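Local coordinates for electron transfer flavoprotein, beta subunit (Thermotoga maritima, PDB 7KOE) that probably carries electrons through its bound FAD as the beta subunit of an electron transfer flavoprotein, at residues M172-R177 against I185-P190. Sequence-based numbering, arbitrary orientation.
Sequences MVIVRR and IRLKLP
Ile185 pairs with Ile174 through two backbone hydrogen bonds. Ile185 N gives one to Ile174 O, and Ile174 N returns one to Ile185 O, each with an N-H...O angle of 156°. Ile185 O also receives a CA-H...O contact from Val173 CA at 3.3 Å. The two isoleucine side chains lie side by side, with Ile174 CG1 4.1 Å from Ile185 CB. CG1 of Ile185 stands anti to its own carbonyl carbon (chi1 -72°), and the extended chain beyond it carries CD1 to Arg176. There CD1 sits over one face of the guanidinium, toward its rim, 3.5 Å from Arg176 NH1. NH2 of the same group makes a salt bridge to Glu107 of the neighbouring electron transfer flavoprotein chain. With an alanine at Arg176, that glutamate would probably lose this charged partner, and Ile185 CD1 the flat group it packs on. Arg186 faces Val173 as a non-hydrogen-bonded pair on the other side of the sheet. Its CG lies 3.7 Å from Val173 CG2, and the chain bends at chi3 (73°), bringing NH2 back near the same methyl. That NH2 is held by a salt bridge to Glu164. The two strands, 171-177 and 181-188, form an antiparallel beta hairpin at the margin of the chain's main sheet. Ile185 and Arg186 also pair with a strand of the neighbouring chain, so the sheet continues across the subunit interface. Leu187 closes the pairing with Met172. Met172 N donates to Leu187 O at 3.0 Å, while the bond from Leu187 N to Met172 O is weak. Leu187 CD1 packs 4.1 Å from Met172 CE on the face shared with Ile174 and Ile185. Past the strand end, Leu189 crosses Met172 at about a right angle, its CD2 3.9 Å from Met172 CE.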
loop_
_atom_site.group_PDB
_atom_site.type_symbol
_atom_site.label_atom_id
_atom_site.label_comp_id
_atom_site.label_asym_id
_atom_site.label_seq_id
_atom_site.Cartn_x
_atom_site.Cartn_y
_atom_site.Cartn_z
ATOM N N MET A 172 14.001 57.224 27.395
ATOM C CA MET A 172 14.624 57.275 26.047
ATOM C C MET A 172 13.592 57.660 24.982
ATOM O O MET A 172 12.397 57.383 25.177
ATOM C CB MET A 172 15.259 55.929 25.689
ATOM C CG MET A 172 14.813 55.384 24.351
ATOM S SD MET A 172 14.842 53.577 24.326
ATOM C CE MET A 172 13.312 53.218 25.186
ATOM N N VAL A 173 14.081 58.266 23.898
ATOM C CA VAL A 173 13.305 58.738 22.758
ATOM C C VAL A 173 13.419 57.725 21.629
ATOM O O VAL A 173 14.515 57.454 21.125
ATOM C CB VAL A 173 13.746 60.137 22.304
ATOM C CG1 VAL A 173 13.149 60.470 20.951
ATOM C CG2 VAL A 173 13.279 61.157 23.307
ATOM N N ILE A 174 12.279 57.167 21.243
ATOM C CA ILE A 174 12.175 56.272 20.107
ATOM C C ILE A 174 11.462 57.019 18.990
ATOM O O ILE A 174 11.021 58.151 19.158
ATOM C CB ILE A 174 11.430 54.980 20.470
ATOM C CG1 ILE A 174 9.951 55.286 20.689
ATOM C CG2 ILE A 174 12.014 54.388 21.722
ATOM C CD1 ILE A 174 9.048 54.104 20.518
ATOM N N VAL A 175 11.375 56.385 17.824
ATOM C CA VAL A 175 10.575 56.888 16.707
ATOM C C VAL A 175 9.649 55.744 16.302
ATOM O O VAL A 175 10.022 54.864 15.522
ATOM C CB VAL A 175 11.428 57.369 15.528
ATOM C CG1 VAL A 175 10.556 57.875 14.413
ATOM C CG2 VAL A 175 12.352 58.480 15.959
ATOM N N ARG A 176 8.442 55.737 16.854
ATOM C CA ARG A 176 7.457 54.713 16.544
ATOM C C ARG A 176 6.831 54.986 15.184
ATOM O O ARG A 176 6.487 56.123 14.867
ATOM C CB ARG A 176 6.378 54.680 17.630
ATOM C CG ARG A 176 4.979 54.299 17.153
ATOM C CD ARG A 176 3.905 54.692 18.132
ATOM N NE ARG A 176 3.913 53.862 19.327
ATOM C CZ ARG A 176 3.181 54.116 20.404
ATOM N NH1 ARG A 176 2.388 55.176 20.428
ATOM N NH2 ARG A 176 3.242 53.313 21.457
ATOM N N ARG A 177 6.695 53.942 14.374
ATOM C CA ARG A 177 5.975 54.047 13.114
ATOM C C ARG A 177 4.491 53.797 13.339
ATOM O O ARG A 177 4.111 52.794 13.947
ATOM C CB ARG A 177 6.514 53.048 12.095
ATOM C CG ARG A 177 5.643 52.880 10.873
ATOM C CD ARG A 177 6.133 51.746 10.022
ATOM N NE ARG A 177 7.300 52.121 9.237
ATOM C CZ ARG A 177 7.241 52.579 7.993
ATOM N NH1 ARG A 177 6.068 52.726 7.397
ATOM N NH2 ARG A 177 8.354 52.898 7.349
ATOM N N ILE A 185 8.794 59.752 20.544
ATOM C CA ILE A 185 8.088 59.486 21.792
ATOM C C ILE A 185 9.113 59.417 22.912
ATOM O O ILE A 185 10.046 58.612 22.846
ATOM C CB ILE A 185 7.285 58.176 21.724
ATOM C CG1 ILE A 185 6.063 58.319 20.824
ATOM C CG2 ILE A 185 6.846 57.743 23.099
ATOM C CD1 ILE A 185 5.308 57.034 20.647
ATOM N N ARG A 186 8.938 60.239 23.943
ATOM C CA ARG A 186 9.775 60.152 25.140
ATOM C C ARG A 186 9.231 59.033 26.011
ATOM O O ARG A 186 8.358 59.241 26.851
ATOM C CB ARG A 186 9.787 61.465 25.910
ATOM C CG ARG A 186 10.407 62.624 25.179
ATOM C CD ARG A 186 10.745 63.762 26.123
ATOM N NE ARG A 186 11.910 63.446 26.944
ATOM C CZ ARG A 186 13.162 63.707 26.587
ATOM N NH1 ARG A 186 14.161 63.385 27.394
ATOM N NH2 ARG A 186 13.416 64.290 25.423
ATOM N N LEU A 187 9.753 57.829 25.815
ATOM C CA LEU A 187 9.383 56.724 26.684
ATOM C C LEU A 187 10.040 56.875 28.045
ATOM O O LEU A 187 11.138 57.416 28.173
ATOM C CB LEU A 187 9.795 55.396 26.067
ATOM C CG LEU A 187 8.862 54.786 25.033
ATOM C CD1 LEU A 187 9.243 53.358 24.889
ATOM C CD2 LEU A 187 7.422 54.888 25.463
ATOM N N LYS A 188 9.358 56.384 29.069
ATOM C CA LYS A 188 9.864 56.409 30.434
ATOM C C LYS A 188 10.282 54.998 30.815
ATOM O O LYS A 188 9.447 54.088 30.837
ATOM C CB LYS A 188 8.808 56.941 31.400
ATOM C CG LYS A 188 9.260 56.987 32.849
ATOM C CD LYS A 188 10.350 58.020 33.057
ATOM C CE LYS A 188 10.856 58.003 34.487
ATOM N NZ LYS A 188 9.796 58.400 35.454
ATOM N N LEU A 189 11.569 54.817 31.095
ATOM C CA LEU A 189 12.051 53.513 31.522
ATOM C C LEU A 189 11.554 53.216 32.936
ATOM O O LEU A 189 11.535 54.110 33.786
ATOM C CB LEU A 189 13.577 53.455 31.477
ATOM C CG LEU A 189 14.244 53.594 30.106
ATOM C CD1 LEU A 189 15.691 53.145 30.186
ATOM C CD2 LEU A 189 13.502 52.818 29.031
ATOM N N PRO A 190 11.146 51.970 33.227
ATOM C CA PRO A 190 11.182 50.736 32.434
ATOM C C PRO A 190 10.141 50.656 31.327
ATOM O O PRO A 190 8.961 50.878 31.574
ATOM C CB PRO A 190 10.913 49.649 33.476
ATOM C CG PRO A 190 11.032 50.314 34.804
ATOM C CD PRO A 190 10.621 51.712 34.572
#